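Local coordinates for protein PrgX (Enterococcus faecalis, PDB 2AWI) that acts as the receptor for the peptide sex pheromone cCF10 and probably binds DNA as a repressor in the regulation of plasmid conjugation, at residues I119-H122 and E126-T129; I112-I117 and K132-D137; K79-K84 and D93-R98; N158-L163 and K195-I200; I200-M203 and E209-Y212. The protein carries 1 engineered substitution. All blocks are in the same frame, centred on the assembly; numbering follows the deposited sequence.

The five contacts lie among the helices of a chain that is mostly helical and has no strand. Interaction 3 comes first along the chain and joins helices 74-87 and 92-102. Interactions 1 and 2 both join helix 107-122 to helix 128-142, near the turn and farther from it, with centres about 10 Å apart. Interaction 4 brings segment 158-163, which begins on helix 150-159, against helix 184-203. Interaction 5 shares Ile-200 with it and pairs helix 184-203 with helix 207-220. Interactions 2 and 4 touch through Leu-114 and Leu-159. Interactions 3 and 5 are the most distant, with centres about 33 Å apart. Together they join successive helices of an all-helical array; interactions 1, 2, 4 and 5 lie in the TPR region.

Interaction 1 (I119-H122 and E126-T129); sequences IAHH and EVPT
Val-127 and Ala-120 meet methyl to methyl where the chain turns back after helix 107-122. Both point their CB toward the other segment. Ala-120 CB lies 3.6 Å from Val-127 CG1. The second branch, Val-127 CG2, is slightly farther, at 4.1 Å from Ala-120 CB. Ala-120 therefore faces the fork of the valine. The torsion of Val-127 (chi1 -81°) places CG1 anti to the carbonyl carbon and leaves CG2 between that carbon and the backbone N. CG2 also serves His-121. The CB of this histidine points away, but its ring comes back toward the valine. His-121 CD2 is 4.3 Å from Val-127 CG2, and the methyl lies at the ring edge, near its plane. No hydrogen bond crosses the contact, which is apolar and buried at Ala-120 and Val-127, while His-121 is exposed at its margin. The arrangement closes the short turn between two consecutive helices of the TPR region, with only three residues between the segments. Phe-92 and Phe-96 of helix 92-102 pack on Val-127, and Phe-92 also touches Ala-120. His-121 also touches Val-162. The turn thus packs on helix 92-102, and its histidine reaches the chain near the end of helix 150-159.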
# COMPACT_ATOMS: atom_id res chain seq x y z
N ILE A 119 6.60 -21.57 -35.05
CA ILE A 119 6.07 -22.86 -34.61
C ILE A 119 7.19 -23.88 -34.48
O ILE A 119 7.31 -24.55 -33.46
CB ILE A 119 5.01 -23.39 -35.61
CG1 ILE A 119 3.72 -22.57 -35.50
CG2 ILE A 119 4.74 -24.86 -35.35
CD1 ILE A 119 2.72 -22.85 -36.60
N ALA A 120 8.01 -24.00 -35.53
CA ALA A 120 9.13 -24.94 -35.55
C ALA A 120 10.11 -24.70 -34.40
O ALA A 120 10.56 -25.64 -33.75
CB ALA A 120 9.85 -24.86 -36.88
N HIS A 121 10.45 -23.44 -34.15
CA HIS A 121 11.37 -23.11 -33.07
C HIS A 121 10.80 -23.58 -31.74
O HIS A 121 11.55 -23.90 -30.81
CB HIS A 121 11.61 -21.59 -33.00
CG HIS A 121 12.64 -21.08 -33.96
ND1 HIS A 121 13.20 -19.83 -33.85
CD2 HIS A 121 13.22 -21.66 -35.04
CE1 HIS A 121 14.08 -19.65 -34.82
NE2 HIS A 121 14.11 -20.75 -35.56
N HIS A 122 9.48 -23.61 -31.66
CA HIS A 122 8.78 -24.01 -30.44
C HIS A 122 8.82 -25.52 -30.21
O HIS A 122 9.35 -25.98 -29.20
CB HIS A 122 7.33 -23.53 -30.50
CG HIS A 122 6.59 -23.67 -29.21
ND1 HIS A 122 7.04 -23.11 -28.03
CD2 HIS A 122 5.43 -24.31 -28.91
CE1 HIS A 122 6.19 -23.39 -27.06
NE2 HIS A 122 5.21 -24.11 -27.57
N GLU A 126 13.15 -29.02 -37.06
CA GLU A 126 14.30 -28.58 -37.85
C GLU A 126 13.90 -27.82 -39.11
O GLU A 126 13.19 -28.35 -39.97
CB GLU A 126 15.16 -29.78 -38.25
CG GLU A 126 15.87 -30.48 -37.10
CD GLU A 126 16.92 -29.60 -36.43
OE1 GLU A 126 17.74 -30.13 -35.65
OE2 GLU A 126 16.93 -28.37 -36.68
N VAL A 127 14.34 -26.57 -39.21
CA VAL A 127 14.06 -25.73 -40.38
C VAL A 127 15.37 -25.15 -40.89
O VAL A 127 15.58 -23.93 -40.86
CB VAL A 127 13.08 -24.58 -40.04
CG1 VAL A 127 11.64 -25.09 -40.04
CG2 VAL A 127 13.43 -23.98 -38.67
N PRO A 128 16.27 -26.01 -41.38
CA PRO A 128 17.58 -25.59 -41.90
C PRO A 128 17.50 -24.54 -43.00
O PRO A 128 18.37 -23.67 -43.09
CB PRO A 128 18.19 -26.91 -42.39
CG PRO A 128 16.98 -27.68 -42.83
CD PRO A 128 16.02 -27.43 -41.69
N THR A 129 16.47 -24.62 -43.83
CA THR A 129 16.30 -23.66 -44.92
C THR A 129 16.21 -22.24 -44.39
O THR A 129 16.63 -21.29 -45.06
CB THR A 129 15.03 -23.95 -45.76
OG1 THR A 129 13.88 -23.96 -44.91
CG2 THR A 129 15.16 -25.29 -46.47

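Interaction 2 (I112-I117 and K132-D137); sequences IYLGYI and KTITSD
Tyr-113 swings its ring out from helix 107-122 with CG anti to the backbone N (chi1 166°), and Thr-133 on helix 128-142 turns OG1 to the position between its own N and carbonyl carbon (chi1 70°). These torsions bring both hydroxyls to one water. Tyr-113 OH and Thr-133 OG1 stay 4.2 Å apart, and the water bridges them. It lies 2.9 Å from Tyr-113 OH and 2.7 Å from Thr-133 OG1, both hydrogen bonds. It also donates a hydrogen bond of 2.8 Å to Asp-137 OD1, one helical turn beyond the threonine. Three side chains thus bind one water. Thr-133 OG1 is further bonded to the carbonyl of Thr-129, and Asp-137 OD1 has a salt bridge to NE of Arg-103, which probably steadies its charge. The remaining contact is apolar and looser. Leu-114 CD2 and Ile-134 CD1 approach to 4.4 Å. Ile-117 CG1 lies over one face of the Tyr-113 ring, offset toward its rim. The two helical segments run roughly antiparallel, at 150°, with axes 13.3 Å apart at closest. Phe-130 packs on Tyr-113 and Ile-117. This is an antiparallel helical hairpin of two consecutive helices, bridged by a water beside apolar packing, within the all-helical TPR region.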
# COMPACT_ATOMS: atom_id res chain seq x y z
N ILE A 112 3.26 -15.01 -43.00
CA ILE A 112 2.75 -16.33 -42.67
C ILE A 112 3.93 -17.28 -42.50
O ILE A 112 3.98 -18.08 -41.56
CB ILE A 112 1.82 -16.86 -43.79
CG1 ILE A 112 0.56 -16.01 -43.86
CG2 ILE A 112 1.47 -18.31 -43.52
CD1 ILE A 112 -0.33 -16.34 -45.04
N TYR A 113 4.89 -17.18 -43.42
CA TYR A 113 6.10 -17.99 -43.40
C TYR A 113 6.79 -17.93 -42.04
O TYR A 113 7.10 -18.96 -41.46
CB TYR A 113 7.05 -17.49 -44.49
CG TYR A 113 8.46 -18.02 -44.37
CD1 TYR A 113 8.75 -19.36 -44.64
CD2 TYR A 113 9.50 -17.18 -43.97
CE1 TYR A 113 10.05 -19.85 -44.52
CE2 TYR A 113 10.80 -17.66 -43.85
CZ TYR A 113 11.07 -19.00 -44.12
OH TYR A 113 12.35 -19.48 -44.01
N LEU A 114 7.02 -16.72 -41.55
CA LEU A 114 7.67 -16.54 -40.24
C LEU A 114 6.79 -17.15 -39.15
O LEU A 114 7.26 -17.45 -38.05
CB LEU A 114 7.91 -15.05 -39.95
CG LEU A 114 8.88 -14.33 -40.89
CD1 LEU A 114 8.93 -12.84 -40.56
CD2 LEU A 114 10.27 -14.96 -40.78
N GLY A 115 5.51 -17.33 -39.47
CA GLY A 115 4.58 -17.93 -38.53
C GLY A 115 4.94 -19.39 -38.36
O GLY A 115 4.83 -19.95 -37.26
N TYR A 116 5.36 -20.02 -39.45
CA TYR A 116 5.76 -21.42 -39.42
C TYR A 116 7.11 -21.57 -38.73
O TYR A 116 7.33 -22.51 -37.97
CB TYR A 116 5.85 -22.00 -40.83
CG TYR A 116 4.51 -22.34 -41.46
CD1 TYR A 116 3.58 -21.34 -41.77
CD2 TYR A 116 4.18 -23.66 -41.75
CE1 TYR A 116 2.36 -21.66 -42.36
CE2 TYR A 116 2.96 -23.99 -42.34
CZ TYR A 116 2.06 -22.99 -42.64
OH TYR A 116 0.86 -23.33 -43.23
N ILE A 117 8.02 -20.63 -38.98
CA ILE A 117 9.34 -20.68 -38.36
C ILE A 117 9.19 -20.62 -36.85
O ILE A 117 9.87 -21.33 -36.12
CB ILE A 117 10.23 -19.51 -38.82
CG1 ILE A 117 10.48 -19.62 -40.32
CG2 ILE A 117 11.55 -19.53 -38.06
CD1 ILE A 117 11.17 -20.91 -40.74
N LYS A 132 19.53 -20.62 -43.86
CA LYS A 132 20.16 -20.58 -45.17
C LYS A 132 19.60 -19.51 -46.10
O LYS A 132 20.27 -19.13 -47.07
CB LYS A 132 20.04 -21.95 -45.85
CG LYS A 132 21.20 -22.92 -45.62
CD LYS A 132 21.31 -23.41 -44.17
CE LYS A 132 22.13 -22.46 -43.31
NZ LYS A 132 23.56 -22.39 -43.76
N THR A 133 18.41 -19.00 -45.82
CA THR A 133 17.82 -17.99 -46.70
C THR A 133 17.32 -16.71 -46.06
O THR A 133 17.05 -15.73 -46.76
CB THR A 133 16.63 -18.59 -47.49
OG1 THR A 133 15.54 -18.82 -46.60
CG2 THR A 133 17.03 -19.91 -48.16
N ILE A 134 17.22 -16.68 -44.73
CA ILE A 134 16.67 -15.51 -44.07
C ILE A 134 17.35 -14.18 -44.41
O ILE A 134 16.68 -13.24 -44.83
CB ILE A 134 16.62 -15.69 -42.53
CG1 ILE A 134 15.79 -14.56 -41.90
CG2 ILE A 134 18.03 -15.70 -41.95
CD1 ILE A 134 14.36 -14.47 -42.42
N THR A 135 18.66 -14.10 -44.23
CA THR A 135 19.38 -12.87 -44.52
C THR A 135 19.13 -12.41 -45.95
O THR A 135 18.95 -11.22 -46.21
CB THR A 135 20.90 -13.05 -44.31
OG1 THR A 135 21.16 -13.23 -42.91
CG2 THR A 135 21.66 -11.84 -44.81
N SER A 136 19.09 -13.36 -46.87
CA SER A 136 18.85 -13.09 -48.28
C SER A 136 17.41 -12.63 -48.56
O SER A 136 17.17 -11.83 -49.46
CB SER A 136 19.17 -14.34 -49.10
OG SER A 136 18.66 -14.22 -50.42
N ASP A 137 16.47 -13.16 -47.79
CA ASP A 137 15.06 -12.79 -47.95
C ASP A 137 14.86 -11.35 -47.49
O ASP A 137 14.25 -10.55 -48.19
CB ASP A 137 14.17 -13.72 -47.12
CG ASP A 137 14.11 -15.13 -47.68
OD1 ASP A 137 13.52 -16.01 -47.00
OD2 ASP A 137 14.64 -15.37 -48.79
O HOH W 1 14.27 -17.38 -44.68

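Interaction 3 (K79-K84 and D93-R98); sequences KLLISK and DKNFQR
Leu-81 reaches across to Asn-95 and Arg-98 in a helical hairpin. Helix 74-87 and helix 92-102 are consecutive and run roughly antiparallel here; in segment 79-84 only Leu-81 touches segment 93-98. Leu-81 holds its CG anti to the backbone N (chi1 -160°), which carries the CD2 methyl to the other helix. Leu-81 CD2 sits 3.4 Å from Arg-98 NH2, oblique to the guanidinium, and 4.0 Å from Asn-95 CG. Leucine and asparagine come from opposite directions, whereas leucine and arginine cross at about a right angle. No hydrogen bond joins the segments. The contact is small and lies near the surface; one leucine methyl meets two polar side chains. The next shell sets the arginine. Its chain is extended at the start and bends at chi3 (64°), which brings the guanidinium back along its own helix. There Asn-95 O lies 3.8 Å above one face, toward the rim, and Asn-95 CG lies in plane at the edge. Arg-98 NE makes a salt bridge to Glu-78, about one turn before Leu-81, and this charge pair ties the hairpin together beside the methyl contact. Tyr-116 of helix 107-122 packs on Asn-95. On helix 74-87, Ser-83 folds back on its own turn, and its OG gives a 2.9 Å hydrogen bond to Leu-80 O, nearly straight on at 166°.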
# COMPACT_ATOMS: atom_id res chain seq x y z
N LYS A 79 -3.15 -17.81 -43.26
CA LYS A 79 -2.82 -17.17 -41.99
C LYS A 79 -3.65 -17.77 -40.86
O LYS A 79 -3.23 -17.80 -39.70
CB LYS A 79 -3.04 -15.65 -42.06
CG LYS A 79 -2.44 -14.87 -40.88
CD LYS A 79 -2.53 -13.36 -41.09
CE LYS A 79 -1.45 -12.83 -42.04
NZ LYS A 79 -0.11 -12.73 -41.41
N LEU A 80 -4.83 -18.27 -41.21
CA LEU A 80 -5.73 -18.88 -40.24
C LEU A 80 -5.19 -20.26 -39.88
O LEU A 80 -5.17 -20.66 -38.71
CB LEU A 80 -7.14 -19.00 -40.84
CG LEU A 80 -8.33 -19.48 -40.00
CD1 LEU A 80 -8.19 -20.96 -39.68
CD2 LEU A 80 -8.42 -18.65 -38.74
N LEU A 81 -4.74 -20.98 -40.90
CA LEU A 81 -4.20 -22.32 -40.75
C LEU A 81 -3.10 -22.42 -39.69
O LEU A 81 -2.91 -23.47 -39.09
CB LEU A 81 -3.68 -22.80 -42.11
CG LEU A 81 -3.48 -24.30 -42.36
CD1 LEU A 81 -4.72 -25.07 -41.95
CD2 LEU A 81 -3.19 -24.52 -43.84
N ILE A 82 -2.38 -21.32 -39.47
CA ILE A 82 -1.29 -21.30 -38.49
C ILE A 82 -1.71 -21.71 -37.08
O ILE A 82 -1.01 -22.47 -36.42
CB ILE A 82 -0.63 -19.89 -38.43
CG1 ILE A 82 0.28 -19.69 -39.64
CG2 ILE A 82 0.18 -19.73 -37.14
CD1 ILE A 82 0.94 -18.34 -39.67
N SER A 83 -2.85 -21.20 -36.63
CA SER A 83 -3.35 -21.51 -35.29
C SER A 83 -3.58 -23.01 -35.12
O SER A 83 -3.20 -23.59 -34.10
CB SER A 83 -4.66 -20.76 -35.02
OG SER A 83 -5.68 -21.19 -35.90
N LYS A 84 -4.19 -23.62 -36.12
CA LYS A 84 -4.48 -25.04 -36.09
C LYS A 84 -3.20 -25.86 -36.05
O LYS A 84 -3.08 -26.80 -35.26
CB LYS A 84 -5.32 -25.44 -37.30
CG LYS A 84 -6.49 -24.50 -37.56
CD LYS A 84 -7.46 -25.07 -38.60
CE LYS A 84 -8.37 -26.13 -37.98
NZ LYS A 84 -9.25 -25.56 -36.91
N ASP A 93 4.90 -29.93 -41.29
CA ASP A 93 5.63 -30.46 -42.43
C ASP A 93 5.00 -30.27 -43.81
O ASP A 93 5.53 -29.55 -44.65
CB ASP A 93 5.89 -31.95 -42.20
CG ASP A 93 7.21 -32.40 -42.78
OD1 ASP A 93 7.40 -32.27 -44.01
OD2 ASP A 93 8.06 -32.88 -42.00
N LYS A 94 3.87 -30.93 -44.04
CA LYS A 94 3.19 -30.87 -45.33
C LYS A 94 2.75 -29.48 -45.76
O LYS A 94 2.79 -29.14 -46.94
CB LYS A 94 2.00 -31.83 -45.33
CG LYS A 94 1.56 -32.28 -46.71
CD LYS A 94 0.68 -33.52 -46.62
CE LYS A 94 0.37 -34.09 -47.99
NZ LYS A 94 -0.39 -35.37 -47.90
N ASN A 95 2.32 -28.67 -44.79
CA ASN A 95 1.88 -27.31 -45.09
C ASN A 95 3.08 -26.40 -45.29
O ASN A 95 3.07 -25.52 -46.15
CB ASN A 95 1.01 -26.79 -43.95
CG ASN A 95 -0.40 -27.35 -43.99
OD1 ASN A 95 -1.02 -27.56 -42.95
ND2 ASN A 95 -0.91 -27.58 -45.20
N PHE A 96 4.11 -26.63 -44.49
CA PHE A 96 5.33 -25.84 -44.57
C PHE A 96 5.99 -26.01 -45.92
O PHE A 96 6.69 -25.12 -46.40
CB PHE A 96 6.31 -26.25 -43.47
CG PHE A 96 7.56 -25.42 -43.42
CD1 PHE A 96 7.50 -24.07 -43.10
CD2 PHE A 96 8.80 -26.00 -43.69
CE1 PHE A 96 8.66 -23.30 -43.05
CE2 PHE A 96 9.96 -25.24 -43.64
CZ PHE A 96 9.90 -23.89 -43.33
N GLN A 97 5.77 -27.16 -46.55
CA GLN A 97 6.36 -27.44 -47.85
C GLN A 97 5.64 -26.67 -48.95
O GLN A 97 6.14 -26.57 -50.07
CB GLN A 97 6.30 -28.94 -48.16
CG GLN A 97 7.09 -29.81 -47.19
CD GLN A 97 7.06 -31.28 -47.56
OE1 GLN A 97 7.56 -32.13 -46.83
NE2 GLN A 97 6.46 -31.59 -48.71
N ARG A 98 4.47 -26.14 -48.62
CA ARG A 98 3.69 -25.37 -49.59
C ARG A 98 3.98 -23.88 -49.39
O ARG A 98 4.12 -23.13 -50.35
CB ARG A 98 2.20 -25.63 -49.39
CG ARG A 98 1.30 -24.83 -50.33
CD ARG A 98 -0.19 -25.02 -50.05
NE ARG A 98 -0.59 -24.52 -48.73
CZ ARG A 98 -0.67 -25.27 -47.63
NH1 ARG A 98 -0.37 -26.56 -47.69
NH2 ARG A 98 -1.03 -24.73 -46.48

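Interaction 4 (N158-L163 and K195-I200); sequences NLLNVL and KNALTI
In the helical array of the TPR region, Leu-160 packs against Ala-197 and Ile-200 of helix 184-203. It lies near the C-terminal end of helix 150-159. The contact links segments with 31 residues between them, helix 165-172 among these. Leu-160 points its CB at the other segment and is buried there. Its CD1 methyl rests on the helix backbone. Leu-160 CD1 is 3.7 Å from Ala-197 CA and 3.8 Å from Ala-197 CB. The small alanine lets this methyl come close to the helix main chain. Leu-160 CD1 also lies 4.2 Å from Asn-196 CB. Ile-200 comes in one turn later, with CG1 anti to the carbonyl carbon (chi1 -67°), so that its chain extends toward the leucine. The two side chains approach at a slant. Ile-200 CD1 is 4.0 Å from Leu-160 CB and about as far from Leu-160 CD2, and it lies 3.8 Å from Leu-160 O. One isoleucine methyl thus packs against both the side chain and the carbonyl of the leucine. No hydrogen bond crosses the contact. Nearby, Leu-159 packs on Leu-114 and Leu-138, while Ala-197 touches Tyr-213 of helix 207-220. Polar groups lie at the start of segment 195-200. Lys-195 NZ donates to Asn-196 OD1, and Asn-196 ND2 has a weak bond to Ser-157 OG. Lys-195 O takes two donors from Thr-199, its OG1 at 2.8 Å and its backbone N at 3.0 Å, which arrive from opposite faces of the carbonyl plane.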
# COMPACT_ATOMS: atom_id res chain seq x y z
N ASN A 158 7.17 -10.28 -36.14
CA ASN A 158 7.35 -11.71 -36.32
C ASN A 158 8.84 -12.07 -36.29
O ASN A 158 9.21 -13.13 -35.79
CB ASN A 158 6.75 -12.15 -37.66
CG ASN A 158 5.23 -11.99 -37.72
OD1 ASN A 158 4.64 -11.94 -38.80
ND2 ASN A 158 4.59 -11.92 -36.56
N LEU A 159 9.68 -11.18 -36.81
CA LEU A 159 11.12 -11.40 -36.83
C LEU A 159 11.74 -11.33 -35.44
O LEU A 159 12.64 -12.11 -35.12
CB LEU A 159 11.81 -10.36 -37.73
CG LEU A 159 11.50 -10.45 -39.23
CD1 LEU A 159 12.07 -9.23 -39.94
CD2 LEU A 159 12.10 -11.74 -39.80
N LEU A 160 11.27 -10.40 -34.61
CA LEU A 160 11.79 -10.27 -33.26
C LEU A 160 11.50 -11.55 -32.48
O LEU A 160 12.05 -11.77 -31.40
CB LEU A 160 11.13 -9.09 -32.53
CG LEU A 160 11.60 -7.67 -32.86
CD1 LEU A 160 10.73 -6.65 -32.13
CD2 LEU A 160 13.05 -7.51 -32.43
N ASN A 161 10.65 -12.40 -33.05
CA ASN A 161 10.25 -13.64 -32.42
C ASN A 161 11.09 -14.86 -32.81
O ASN A 161 11.13 -15.86 -32.09
CB ASN A 161 8.78 -13.92 -32.74
CG ASN A 161 8.13 -14.85 -31.75
OD1 ASN A 161 7.91 -14.50 -30.60
ND2 ASN A 161 7.83 -16.07 -32.20
N VAL A 162 11.77 -14.79 -33.95
CA VAL A 162 12.57 -15.92 -34.40
C VAL A 162 13.97 -15.52 -34.87
O VAL A 162 14.62 -16.25 -35.62
CB VAL A 162 11.87 -16.66 -35.57
CG1 VAL A 162 10.51 -17.16 -35.12
CG2 VAL A 162 11.72 -15.72 -36.76
N LEU A 163 14.45 -14.37 -34.41
CA LEU A 163 15.76 -13.89 -34.83
C LEU A 163 16.42 -13.08 -33.72
O LEU A 163 15.75 -12.39 -32.95
CB LEU A 163 15.60 -13.02 -36.08
CG LEU A 163 16.46 -13.28 -37.32
CD1 LEU A 163 16.40 -14.75 -37.70
CD2 LEU A 163 15.95 -12.41 -38.46
N LYS A 195 6.30 -2.29 -28.47
CA LYS A 195 6.15 -2.99 -27.21
C LYS A 195 7.04 -4.23 -27.15
O LYS A 195 7.73 -4.46 -26.16
CB LYS A 195 4.68 -3.38 -27.00
CG LYS A 195 4.34 -3.90 -25.61
CD LYS A 195 4.48 -5.41 -25.52
CE LYS A 195 3.46 -6.11 -26.40
NZ LYS A 195 3.60 -7.60 -26.38
N ASN A 196 7.02 -5.02 -28.22
CA ASN A 196 7.85 -6.22 -28.27
C ASN A 196 9.32 -5.87 -28.31
O ASN A 196 10.15 -6.53 -27.67
CB ASN A 196 7.49 -7.09 -29.48
CG ASN A 196 6.12 -7.72 -29.35
OD1 ASN A 196 5.61 -7.89 -28.25
ND2 ASN A 196 5.53 -8.08 -30.48
N ALA A 197 9.66 -4.84 -29.07
CA ALA A 197 11.05 -4.43 -29.19
C ALA A 197 11.55 -3.91 -27.85
O ALA A 197 12.67 -4.22 -27.44
CB ALA A 197 11.19 -3.35 -30.25
N LEU A 198 10.72 -3.13 -27.16
CA LEU A 198 11.10 -2.56 -25.87
C LEU A 198 11.24 -3.60 -24.76
O LEU A 198 12.06 -3.46 -23.86
CB LEU A 198 10.09 -1.49 -25.44
CG LEU A 198 10.26 -0.88 -24.04
CD1 LEU A 198 11.69 -0.41 -23.86
CD2 LEU A 198 9.29 0.27 -23.85
N THR A 199 10.44 -4.66 -24.84
CA THR A 199 10.49 -5.72 -23.85
C THR A 199 11.86 -6.39 -23.96
O THR A 199 12.54 -6.61 -22.97
CB THR A 199 9.38 -6.78 -24.11
OG1 THR A 199 8.10 -6.15 -24.02
CG2 THR A 199 9.47 -7.91 -23.10
N ILE A 200 12.24 -6.72 -25.19
CA ILE A 200 13.52 -7.36 -25.45
C ILE A 200 14.68 -6.44 -25.03
O ILE A 200 15.65 -6.90 -24.43
CB ILE A 200 13.63 -7.70 -26.95
CG1 ILE A 200 12.61 -8.79 -27.30
CG2 ILE A 200 15.05 -8.14 -27.28
CD1 ILE A 200 12.45 -9.08 -28.80

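Interaction 5 (I200-M203 and E209-Y212); sequences ISIM and EAQY
Ser-201 lies against Glu-209 and Ala-210 where helix 184-203 turns back into helix 207-220. Its CB points at the other helix and rests on the main chain there. Ser-201 CB is 3.8 Å from Ala-210 N and 3.9 Å from Ala-210 CA, with Ala-210 CB at 4.1 Å. One bond further out, Ser-201 OG is 3.7 Å from Glu-209 CB. It lies anti to the carbonyl carbon (chi1 -62°), on the side of its backbone N. From there it bonds to the carbonyl of Ala-197, one turn back on its own helix. The hydroxyl is therefore satisfied inside its own helix, and it meets the facing one by packing alone. Ile-202 adds an apolar touch on another side of Ala-210. Its CB does not aim at the alanine, but its end does, and Ile-202 CD1 stands 3.8 Å from Ala-210 CB. The alanine methyl is therefore touched by both serine and isoleucine. Glu-209 starts toward Ser-201 and then leads away, bent at chi2 (-62°). Its carboxylate is gripped elsewhere: OE1 by the hydroxyl of Tyr-165 and OE2 by Lys-173 in a salt bridge, which probably favours the charged form. Ile-202 also packs on Leu-239 and Ile-242 of helix 230-248. The CA atoms of Ser-201 and Ala-210 are only 5.2 Å apart. So close an approach fits the small side chains at the neck of a tight helical hairpin, consistent with the helical array of the TPR region.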
# COMPACT_ATOMS: atom_id res chain seq x y z
N ILE A 200 12.24 -6.72 -25.19
CA ILE A 200 13.52 -7.36 -25.45
C ILE A 200 14.68 -6.44 -25.03
O ILE A 200 15.65 -6.90 -24.43
CB ILE A 200 13.63 -7.70 -26.95
CG1 ILE A 200 12.61 -8.79 -27.30
CG2 ILE A 200 15.05 -8.14 -27.28
CD1 ILE A 200 12.45 -9.08 -28.80
N SER A 201 14.56 -5.16 -25.32
CA SER A 201 15.61 -4.20 -24.98
C SER A 201 15.88 -4.10 -23.49
O SER A 201 17.03 -3.97 -23.08
CB SER A 201 15.26 -2.83 -25.54
OG SER A 201 15.20 -2.90 -26.95
N ILE A 202 14.81 -4.12 -22.69
CA ILE A 202 14.93 -4.04 -21.24
C ILE A 202 15.54 -5.33 -20.70
O ILE A 202 16.33 -5.30 -19.76
CB ILE A 202 13.54 -3.81 -20.58
CG1 ILE A 202 13.06 -2.39 -20.83
CG2 ILE A 202 13.63 -4.05 -19.08
CD1 ILE A 202 13.95 -1.33 -20.23
N MSE A 203 15.17 -6.45 -21.31
CA MSE A 203 15.67 -7.75 -20.89
C MSE A 203 17.18 -7.91 -21.14
O MSE A 203 17.84 -8.70 -20.46
CB MSE A 203 14.89 -8.85 -21.60
CG MSE A 203 14.80 -10.16 -20.83
SE MSE A 203 13.82 -9.96 -19.16
CE MSE A 203 15.31 -10.12 -17.93
N GLU A 209 18.69 1.45 -26.46
CA GLU A 209 17.70 0.93 -27.38
C GLU A 209 16.32 1.11 -26.74
O GLU A 209 15.36 1.51 -27.40
CB GLU A 209 17.94 -0.55 -27.69
CG GLU A 209 19.06 -0.79 -28.69
CD GLU A 209 18.76 -0.19 -30.05
OE1 GLU A 209 18.12 -0.87 -30.88
OE2 GLU A 209 19.15 0.97 -30.27
N ALA A 210 16.24 0.82 -25.45
CA ALA A 210 14.98 0.95 -24.72
C ALA A 210 14.44 2.36 -24.84
O ALA A 210 13.25 2.56 -25.10
CB ALA A 210 15.17 0.57 -23.25
N GLN A 211 15.30 3.35 -24.64
CA GLN A 211 14.87 4.74 -24.73
C GLN A 211 14.38 5.05 -26.15
O GLN A 211 13.43 5.80 -26.35
CB GLN A 211 16.01 5.69 -24.35
CG GLN A 211 15.57 7.14 -24.18
CD GLN A 211 16.73 8.10 -23.96
OE1 GLN A 211 16.53 9.29 -23.70
NE2 GLN A 211 17.96 7.60 -24.06
N TYR A 212 15.03 4.45 -27.13
CA TYR A 212 14.64 4.67 -28.51
C TYR A 212 13.15 4.34 -28.65
O TYR A 212 12.35 5.19 -29.03
CB TYR A 212 15.46 3.79 -29.46
CG TYR A 212 14.94 3.79 -30.88
CD1 TYR A 212 15.05 4.92 -31.69
CD2 TYR A 212 14.26 2.68 -31.39
CE1 TYR A 212 14.50 4.95 -32.98
CE2 TYR A 212 13.70 2.70 -32.67
CZ TYR A 212 13.82 3.84 -33.46
OH TYR A 212 13.24 3.87 -34.71